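PDB 6JU8: tyrosinase from Aspergillus oryzae, which probably oxidises L-tyrosine and L-dopa to L-dopaquinone with molecular oxygen at a dinuclear copper centre, a step in melanin biosynthesis. Local coordinates for residues 44-56 against 114-126. The protein carries 1 engineered substitution. Residues are numbered along the deposited sequence; the frame is centred on the assembly and turned at random.
Sequences TLFVEALTVIQNR and YEQVIYEAMLDFI
Ala49 and Ala121 meet methyl to methyl, CB to CB 3.8 Å, where helix 41-55 packs across the later turns of helix 103-129, which belongs to the common central domain of tyrosinase and also carries the copper ligand His107. With residues this small at the crossing, the axes of segments 44-55 and 114-126 approach to 8.4 Å, at 104° to each other. Met122 runs alongside this centre. From CB, its CG, anti to the carbonyl carbon (chi1 -71°), rests against Ala49 CB; SD then passes Leu45 CB at 3.9 Å, and the extended chain sets Met122 CE 3.6 Å from Phe46 N. Ile53 CD1 sits among Val117 CG1, Ala121 CB and the backbone of Ile118, 3.6 Å from Ile118 CA, while farther along Leu50 CD1 abuts Tyr114 OH; the Tyr114 side chain is about 12 Å from a bound copper ion.

At the other end, Phe125 offers one ring face to Glu48 CB, a CH-pi contact of 3.9 Å to the centroid, and Leu45 CD2 wedges between Phe125 and Ile126. The Glu48 chain bends at chi2, and its carboxylate forms a salt bridge with Lys193. Arg56 lays its guanidinium over Ile53 CG1; in-plane waters join NH2 to Val117 O and, by a longer bond, to Asp124 OD2, while NH1 bonds Leu62 O. No direct hydrogen bond links the segments: apolar contacts hold a largely buried interface, and the arginine's polar links to the second helix pass through water.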
ATOM      1  N   THR A  44     -11.829 -11.285 -16.982  1.00 11.49           N
ATOM      2  CA  THR A  44     -13.133 -10.777 -16.551  1.00 11.62           C
ATOM      3  C   THR A  44     -13.909 -11.810 -15.748  1.00 12.15           C
ATOM      4  O   THR A  44     -14.473 -11.517 -14.690  1.00 13.07           O
ATOM      5  CB  THR A  44     -13.933 -10.356 -17.792  1.00 12.31           C
ATOM      6  OG1 THR A  44     -13.257  -9.285 -18.466  1.00 13.88           O
ATOM      7  CG2 THR A  44     -15.328  -9.823 -17.427  1.00 14.27           C
ATOM      8  N   LEU A  45     -13.934 -13.059 -16.217  1.00 12.79           N
ATOM      9  CA  LEU A  45     -14.640 -14.121 -15.504  1.00 13.12           C
ATOM     10  C   LEU A  45     -14.091 -14.295 -14.093  1.00 11.46           C
ATOM     11  O   LEU A  45     -14.817 -14.460 -13.110  1.00 13.15           O
ATOM     12  CB  LEU A  45     -14.489 -15.422 -16.302  1.00 12.59           C
ATOM     13  CG  LEU A  45     -15.356 -15.563 -17.558  1.00 13.35           C
ATOM     14  CD1 LEU A  45     -14.974 -16.845 -18.301  1.00 14.09           C
ATOM     15  CD2 LEU A  45     -16.842 -15.486 -17.204  1.00 15.32           C
ATOM     16  N   PHE A  46     -12.747 -14.285 -13.977  1.00 12.26           N
ATOM     17  CA  PHE A  46     -12.134 -14.552 -12.682  1.00 11.73           C
ATOM     18  C   PHE A  46     -12.432 -13.386 -11.742  1.00 11.34           C
ATOM     19  O   PHE A  46     -12.863 -13.577 -10.601  1.00 11.81           O
ATOM     20  CB  PHE A  46     -10.642 -14.812 -12.847  1.00 12.02           C
ATOM     21  CG  PHE A  46      -9.851 -15.294 -11.663  1.00 11.86           C
ATOM     22  CD1 PHE A  46     -10.418 -15.668 -10.458  1.00 13.87           C
ATOM     23  CD2 PHE A  46      -8.446 -15.353 -11.768  1.00 11.77           C
ATOM     24  CE1 PHE A  46      -9.653 -16.106  -9.370  1.00 12.57           C
ATOM     25  CE2 PHE A  46      -7.689 -15.817 -10.705  1.00 11.77           C
ATOM     26  CZ  PHE A  46      -8.277 -16.204  -9.511  1.00 12.45           C
ATOM     27  N   VAL A  47     -12.248 -12.157 -12.225  1.00 11.56           N
ATOM     28  CA  VAL A  47     -12.538 -10.985 -11.384  1.00 11.74           C
ATOM     29  C   VAL A  47     -14.001 -10.930 -10.968  1.00 12.16           C
ATOM     30  O   VAL A  47     -14.335 -10.706  -9.798  1.00 11.77           O
ATOM     31  CB  VAL A  47     -12.156  -9.688 -12.143  1.00 12.05           C
ATOM     32  CG1 VAL A  47     -12.681  -8.464 -11.428  1.00 13.65           C
ATOM     33  CG2 VAL A  47     -10.646  -9.618 -12.320  1.00 13.15           C
ATOM     34  N   GLU A  48     -14.913 -11.143 -11.922  1.00 11.95           N
ATOM     35  CA  GLU A  48     -16.330 -10.994 -11.615  1.00 12.81           C
ATOM     36  C   GLU A  48     -16.800 -12.135 -10.719  1.00 13.01           C
ATOM     37  O   GLU A  48     -17.564 -11.886  -9.783  1.00 13.73           O
ATOM     38  CB  GLU A  48     -17.174 -10.927 -12.890  1.00 13.65           C
ATOM     39  CG  GLU A  48     -16.886  -9.706 -13.756  1.00 15.20           C
ATOM     40  CD  GLU A  48     -17.488  -8.402 -13.291  1.00 16.31           C
ATOM     41  OE1 GLU A  48     -18.180  -8.354 -12.262  1.00 25.30           O
ATOM     42  OE2 GLU A  48     -17.277  -7.373 -13.964  1.00 17.92           O
ATOM     43  N   ALA A  49     -16.328 -13.345 -10.990  1.00 11.51           N
ATOM     44  CA  ALA A  49     -16.726 -14.475 -10.136  1.00 11.44           C
ATOM     45  C   ALA A  49     -16.201 -14.318  -8.714  1.00 10.94           C
ATOM     46  O   ALA A  49     -16.909 -14.564  -7.727  1.00 11.71           O
ATOM     47  CB  ALA A  49     -16.243 -15.791 -10.710  1.00 13.00           C
ATOM     48  N   LEU A  50     -14.916 -13.952  -8.605  1.00 10.95           N
ATOM     49  CA  LEU A  50     -14.360 -13.867  -7.252  1.00 11.37           C
ATOM     50  C   LEU A  50     -15.003 -12.730  -6.474  1.00 10.84           C
ATOM     51  O   LEU A  50     -15.214 -12.815  -5.266  1.00 11.44           O
ATOM     52  CB  LEU A  50     -12.842 -13.723  -7.284  1.00 11.34           C
ATOM     53  CG  LEU A  50     -12.145 -13.777  -5.932  1.00 11.18           C
ATOM     54  CD1 LEU A  50     -12.458 -15.052  -5.158  1.00 15.04           C
ATOM     55  CD2 LEU A  50     -10.628 -13.678  -6.127  1.00 11.16           C
ATOM     56  N   THR A  51     -15.344 -11.660  -7.183  1.00 11.08           N
ATOM     57  CA  THR A  51     -16.060 -10.566  -6.534  1.00 11.57           C
ATOM     58  C   THR A  51     -17.393 -11.033  -5.957  1.00 11.86           C
ATOM     59  O   THR A  51     -17.706 -10.753  -4.790  1.00 12.63           O
ATOM     60  CB  THR A  51     -16.285  -9.390  -7.510  1.00 12.47           C
ATOM     61  OG1 THR A  51     -14.989  -8.895  -7.869  1.00 12.27           O
ATOM     62  CG2 THR A  51     -17.078  -8.286  -6.861  1.00 14.60           C
ATOM     63  N   VAL A  52     -18.207 -11.737  -6.738  1.00 12.26           N
ATOM     64  CA  VAL A  52     -19.451 -12.305  -6.250  1.00 12.12           C
ATOM     65  C   VAL A  52     -19.212 -13.198  -5.046  1.00 10.80           C
ATOM     66  O   VAL A  52     -19.894 -13.070  -4.026  1.00 12.77           O
ATOM     67  CB  VAL A  52     -20.155 -13.100  -7.366  1.00 12.71           C
ATOM     68  CG1 VAL A  52     -21.267 -13.978  -6.813  1.00 16.06           C
ATOM     69  CG2 VAL A  52     -20.709 -12.157  -8.424  1.00 16.22           C
ATOM     70  N   ILE A  53     -18.228 -14.084  -5.108  1.00 10.95           N
ATOM     71  CA  ILE A  53     -17.950 -15.020  -4.022  1.00 10.71           C
ATOM     72  C   ILE A  53     -17.573 -14.265  -2.749  1.00 11.64           C
ATOM     73  O   ILE A  53     -18.017 -14.602  -1.639  1.00 11.64           O
ATOM     74  CB  ILE A  53     -16.868 -16.031  -4.441  1.00 11.33           C
ATOM     75  CG1 ILE A  53     -17.405 -16.988  -5.526  1.00 12.32           C
ATOM     76  CG2 ILE A  53     -16.379 -16.842  -3.262  1.00 12.50           C
ATOM     77  CD1 ILE A  53     -16.326 -17.649  -6.367  1.00 13.10           C
ATOM     78  N   GLN A  54     -16.761 -13.205  -2.887  1.00 10.61           N
ATOM     79  CA  GLN A  54     -16.350 -12.411  -1.729  1.00 10.98           C
ATOM     80  C   GLN A  54     -17.520 -11.639  -1.139  1.00 11.94           C
ATOM     81  O   GLN A  54     -17.498 -11.363   0.068  1.00 13.88           O
ATOM     82  CB  GLN A  54     -15.264 -11.408  -2.172  1.00 10.98           C
ATOM     83  CG  GLN A  54     -13.923 -12.141  -2.339  1.00 11.57           C
ATOM     84  CD  GLN A  54     -12.802 -11.252  -2.822  1.00 10.23           C
ATOM     85  OE1 GLN A  54     -13.069 -10.127  -3.272  1.00 12.56           O
ATOM     86  NE2 GLN A  54     -11.573 -11.741  -2.759  1.00 11.75           N
ATOM     87  N   ASN A  55     -18.530 -11.286  -1.923  1.00 12.24           N
ATOM     88  CA  ASN A  55     -19.678 -10.528  -1.423  1.00 13.41           C
ATOM     89  C   ASN A  55     -20.804 -11.408  -0.895  1.00 12.39           C
ATOM     90  O   ASN A  55     -21.827 -10.888  -0.417  1.00 16.05           O
ATOM     91  CB  ASN A  55     -20.212  -9.595  -2.510  1.00 16.09           C
ATOM     92  CG  ASN A  55     -19.229  -8.485  -2.846  1.00 21.33           C
ATOM     93  OD1 ASN A  55     -18.389  -8.132  -2.024  1.00 43.72           O
ATOM     94  ND2 ASN A  55     -19.346  -7.940  -4.050  1.00 27.19           N
ATOM     95  N   ARG A  56     -20.670 -12.729  -0.949  1.00 13.43           N
ATOM     96  CA  ARG A  56     -21.706 -13.616  -0.389  1.00 14.08           C
ATOM     97  C   ARG A  56     -21.660 -13.482   1.131  1.00 13.25           C
ATOM     98  O   ARG A  56     -20.599 -13.214   1.683  1.00 15.46           O
ATOM     99  CB  ARG A  56     -21.474 -15.061  -0.805  1.00 12.95           C
ATOM    100  CG  ARG A  56     -21.729 -15.339  -2.281  1.00 11.90           C
ATOM    101  CD  ARG A  56     -21.132 -16.688  -2.660  1.00 13.41           C
ATOM    102  NE  ARG A  56     -21.402 -17.022  -4.038  1.00 12.40           N
ATOM    103  CZ  ARG A  56     -20.987 -18.062  -4.736  1.00 12.49           C
ATOM    104  NH1 ARG A  56     -20.184 -18.934  -4.152  1.00 12.63           N
ATOM    105  NH2 ARG A  56     -21.357 -18.229  -6.010  1.00 14.25           N
ATOM    106  N   TYR A 114     -11.700 -24.381  -4.109  1.00  9.74           N
ATOM    107  CA  TYR A 114     -11.745 -22.954  -4.452  1.00  9.97           C
ATOM    108  C   TYR A 114     -11.936 -22.783  -5.958  1.00  9.36           C
ATOM    109  O   TYR A 114     -12.776 -22.002  -6.396  1.00 10.78           O
ATOM    110  CB  TYR A 114     -10.448 -22.315  -4.030  1.00 10.15           C
ATOM    111  CG  TYR A 114     -10.271 -20.825  -4.102  1.00 10.18           C
ATOM    112  CD1 TYR A 114     -11.023 -19.949  -3.339  1.00 10.58           C
ATOM    113  CD2 TYR A 114      -9.275 -20.290  -4.923  1.00  9.37           C
ATOM    114  CE1 TYR A 114     -10.839 -18.574  -3.392  1.00 10.94           C
ATOM    115  CE2 TYR A 114      -9.067 -18.926  -4.965  1.00  9.52           C
ATOM    116  CZ  TYR A 114      -9.847 -18.076  -4.210  1.00 10.56           C
ATOM    117  OH  TYR A 114      -9.607 -16.727  -4.257  1.00 10.34           O
ATOM    118  N   GLU A 115     -11.128 -23.523  -6.714  1.00  9.71           N
ATOM    119  CA  GLU A 115     -11.232 -23.474  -8.175  1.00 10.38           C
ATOM    120  C   GLU A 115     -12.627 -23.848  -8.664  1.00  9.98           C
ATOM    121  O   GLU A 115     -13.167 -23.209  -9.585  1.00 11.50           O
ATOM    122  CB  GLU A 115     -10.192 -24.421  -8.772  1.00 10.67           C
ATOM    123  CG  GLU A 115     -10.172 -24.534 -10.284  1.00 11.23           C
ATOM    124  CD  GLU A 115      -9.069 -25.483 -10.721  1.00 11.24           C
ATOM    125  OE1 GLU A 115      -8.068 -25.019 -11.282  1.00 11.09           O
ATOM    126  OE2 GLU A 115      -9.199 -26.702 -10.450  1.00 12.29           O
ATOM    127  N   GLN A 116     -13.210 -24.887  -8.043  1.00 10.37           N
ATOM    128  CA  GLN A 116     -14.517 -25.350  -8.495  1.00 10.69           C
ATOM    129  C   GLN A 116     -15.583 -24.308  -8.186  1.00 11.08           C
ATOM    130  O   GLN A 116     -16.471 -24.056  -8.995  1.00 11.56           O
ATOM    131  CB  GLN A 116     -14.854 -26.678  -7.804  1.00 11.67           C
ATOM    132  CG  GLN A 116     -16.193 -27.273  -8.262  1.00 14.44           C
ATOM    133  CD  GLN A 116     -16.493 -28.585  -7.565  1.00 13.66           C
ATOM    134  OE1 GLN A 116     -15.594 -29.376  -7.298  1.00 14.41           O
ATOM    135  NE2 GLN A 116     -17.753 -28.828  -7.237  1.00 16.35           N
ATOM    136  N   VAL A 117     -15.544 -23.743  -6.982  1.00 11.42           N
ATOM    137  CA  VAL A 117     -16.518 -22.716  -6.595  1.00 10.66           C
ATOM    138  C   VAL A 117     -16.436 -21.522  -7.528  1.00  9.48           C
ATOM    139  O   VAL A 117     -17.452 -20.953  -7.951  1.00 11.31           O
ATOM    140  CB  VAL A 117     -16.309 -22.295  -5.129  1.00 11.51           C
ATOM    141  CG1 VAL A 117     -17.126 -21.061  -4.787  1.00 11.58           C
ATOM    142  CG2 VAL A 117     -16.670 -23.481  -4.223  1.00 11.84           C
ATOM    143  N   ILE A 118     -15.203 -21.102  -7.845  1.00 10.18           N
ATOM    144  CA  ILE A 118     -15.029 -20.016  -8.807  1.00 10.18           C
ATOM    145  C   ILE A 118     -15.612 -20.326 -10.175  1.00 10.31           C
ATOM    146  O   ILE A 118     -16.368 -19.501 -10.729  1.00 11.69           O
ATOM    147  CB  ILE A 118     -13.534 -19.636  -8.913  1.00 10.85           C
ATOM    148  CG1 ILE A 118     -13.027 -19.018  -7.605  1.00 11.41           C
ATOM    149  CG2 ILE A 118     -13.334 -18.687 -10.101  1.00 13.41           C
ATOM    150  CD1 ILE A 118     -11.510 -18.966  -7.532  1.00 11.88           C
ATOM    151  N   TYR A 119     -15.323 -21.497 -10.721  1.00 11.01           N
ATOM    152  CA  TYR A 119     -15.875 -21.922 -11.998  1.00 11.30           C
ATOM    153  C   TYR A 119     -17.395 -21.891 -11.966  1.00 12.38           C
ATOM    154  O   TYR A 119     -18.033 -21.403 -12.889  1.00 13.70           O
ATOM    155  CB  TYR A 119     -15.386 -23.339 -12.310  1.00 12.38           C
ATOM    156  CG  TYR A 119     -16.075 -24.013 -13.478  1.00 12.41           C
ATOM    157  CD1 TYR A 119     -15.700 -23.738 -14.792  1.00 14.44           C
ATOM    158  CD2 TYR A 119     -17.091 -24.957 -13.261  1.00 13.49           C
ATOM    159  CE1 TYR A 119     -16.330 -24.378 -15.873  1.00 15.27           C
ATOM    160  CE2 TYR A 119     -17.704 -25.582 -14.327  1.00 14.58           C
ATOM    161  CZ  TYR A 119     -17.331 -25.289 -15.620  1.00 15.95           C
ATOM    162  OH  TYR A 119     -17.961 -25.937 -16.659  1.00 19.95           O
ATOM    163  N   GLU A 120     -18.000 -22.438 -10.909  1.00 12.35           N
ATOM    164  CA  GLU A 120     -19.470 -22.398 -10.820  1.00 12.98           C
ATOM    165  C   GLU A 120     -20.016 -20.980 -10.809  1.00 13.52           C
ATOM    166  O   GLU A 120     -21.045 -20.715 -11.461  1.00 13.24           O
ATOM    167  CB  GLU A 120     -19.908 -23.199  -9.575  1.00 14.45           C
ATOM    168  CG  GLU A 120     -19.675 -24.684  -9.793  1.00 15.80           C
ATOM    169  CD  GLU A 120     -19.866 -25.536  -8.550  1.00 16.97           C
ATOM    170  OE1 GLU A 120     -20.168 -24.991  -7.474  1.00 23.30           O
ATOM    171  OE2 GLU A 120     -19.686 -26.764  -8.670  1.00 16.56           O
ATOM    172  N   ALA A 121     -19.323 -20.059 -10.130  1.00 12.44           N
ATOM    173  CA  ALA A 121     -19.744 -18.662 -10.151  1.00 12.17           C
ATOM    174  C   ALA A 121     -19.530 -18.067 -11.536  1.00 11.60           C
ATOM    175  O   ALA A 121     -20.288 -17.199 -11.996  1.00 13.51           O
ATOM    176  CB  ALA A 121     -19.002 -17.860  -9.084  1.00 12.75           C
ATOM    177  N   MET A 122     -18.512 -18.512 -12.268  1.00 12.04           N
ATOM    178  CA  MET A 122     -18.315 -18.011 -13.638  1.00 12.52           C
ATOM    179  C   MET A 122     -19.479 -18.390 -14.534  1.00 13.18           C
ATOM    180  O   MET A 122     -19.981 -17.600 -15.323  1.00 14.68           O
ATOM    181  CB  MET A 122     -17.051 -18.613 -14.263  1.00 12.58           C
ATOM    182  CG  MET A 122     -15.744 -18.084 -13.678  1.00 12.75           C
ATOM    183  SD  MET A 122     -14.354 -18.878 -14.515  1.00 13.33           S
ATOM    184  CE  MET A 122     -13.009 -17.879 -13.863  1.00 13.14           C
ATOM    185  N   LEU A 123     -19.938 -19.634 -14.409  1.00 14.45           N
ATOM    186  CA  LEU A 123     -21.101 -20.040 -15.196  1.00 13.27           C
ATOM    187  C   LEU A 123     -22.321 -19.196 -14.880  1.00 14.73           C
ATOM    188  O   LEU A 123     -23.085 -18.875 -15.799  1.00 15.68           O
ATOM    189  CB  LEU A 123     -21.392 -21.515 -14.918  1.00 15.72           C
ATOM    190  CG  LEU A 123     -20.344 -22.518 -15.389  1.00 16.63           C
ATOM    191  CD1 LEU A 123     -20.891 -23.940 -15.217  1.00 19.59           C
ATOM    192  CD2 LEU A 123     -19.924 -22.244 -16.825  1.00 19.56           C
ATOM    193  N   ASP A 124     -22.575 -18.881 -13.613  1.00 14.83           N
ATOM    194  CA  ASP A 124     -23.706 -18.020 -13.243  1.00 16.16           C
ATOM    195  C   ASP A 124     -23.524 -16.621 -13.823  1.00 15.15           C
ATOM    196  O   ASP A 124     -24.482 -16.006 -14.308  1.00 16.57           O
ATOM    197  CB  ASP A 124     -23.844 -17.925 -11.716  1.00 17.87           C
ATOM    198  CG  ASP A 124     -24.244 -19.217 -11.048  1.00 24.89           C
ATOM    199  OD1 ASP A 124     -25.175 -19.871 -11.533  1.00 30.36           O
ATOM    200  OD2 ASP A 124     -23.644 -19.616 -10.025  1.00 45.13           O
ATOM    201  N   PHE A 125     -22.303 -16.083 -13.773  1.00 14.15           N
ATOM    202  CA  PHE A 125     -22.029 -14.772 -14.373  1.00 14.46           C
ATOM    203  C   PHE A 125     -22.362 -14.775 -15.860  1.00 13.21           C
ATOM    204  O   PHE A 125     -22.999 -13.835 -16.354  1.00 16.55           O
ATOM    205  CB  PHE A 125     -20.557 -14.391 -14.167  1.00 15.03           C
ATOM    206  CG  PHE A 125     -20.200 -13.089 -14.862  1.00 15.17           C
ATOM    207  CD1 PHE A 125     -20.436 -11.877 -14.235  1.00 16.24           C
ATOM    208  CD2 PHE A 125     -19.646 -13.095 -16.133  1.00 16.86           C
ATOM    209  CE1 PHE A 125     -20.150 -10.687 -14.886  1.00 16.79           C
ATOM    210  CE2 PHE A 125     -19.354 -11.906 -16.781  1.00 17.57           C
ATOM    211  CZ  PHE A 125     -19.612 -10.703 -16.150  1.00 18.06           C
ATOM    212  N   ILE A 126     -21.951 -15.801 -16.586  1.00 14.75           N
ATOM    213  CA  ILE A 126     -22.210 -15.879 -18.033  1.00 15.15           C
ATOM    214  C   ILE A 126     -23.703 -15.979 -18.285  1.00 14.49           C
ATOM    215  O   ILE A 126     -24.216 -15.272 -19.157  1.00 17.07           O
ATOM    216  CB  ILE A 126     -21.488 -17.105 -18.655  1.00 13.96           C
ATOM    217  CG1 ILE A 126     -19.976 -16.939 -18.601  1.00 14.96           C
ATOM    218  CG2 ILE A 126     -22.002 -17.378 -20.061  1.00 14.60           C
ATOM    219  CD1 ILE A 126     -19.166 -18.198 -18.789  1.00 17.18           C
TER
HETATM  220  O   HOH W   1     -20.005 -20.617  -6.637  1.00 14.89           O
HETATM  221  O   HOH W   2     -22.845 -16.987  -8.221  1.00 19.14           O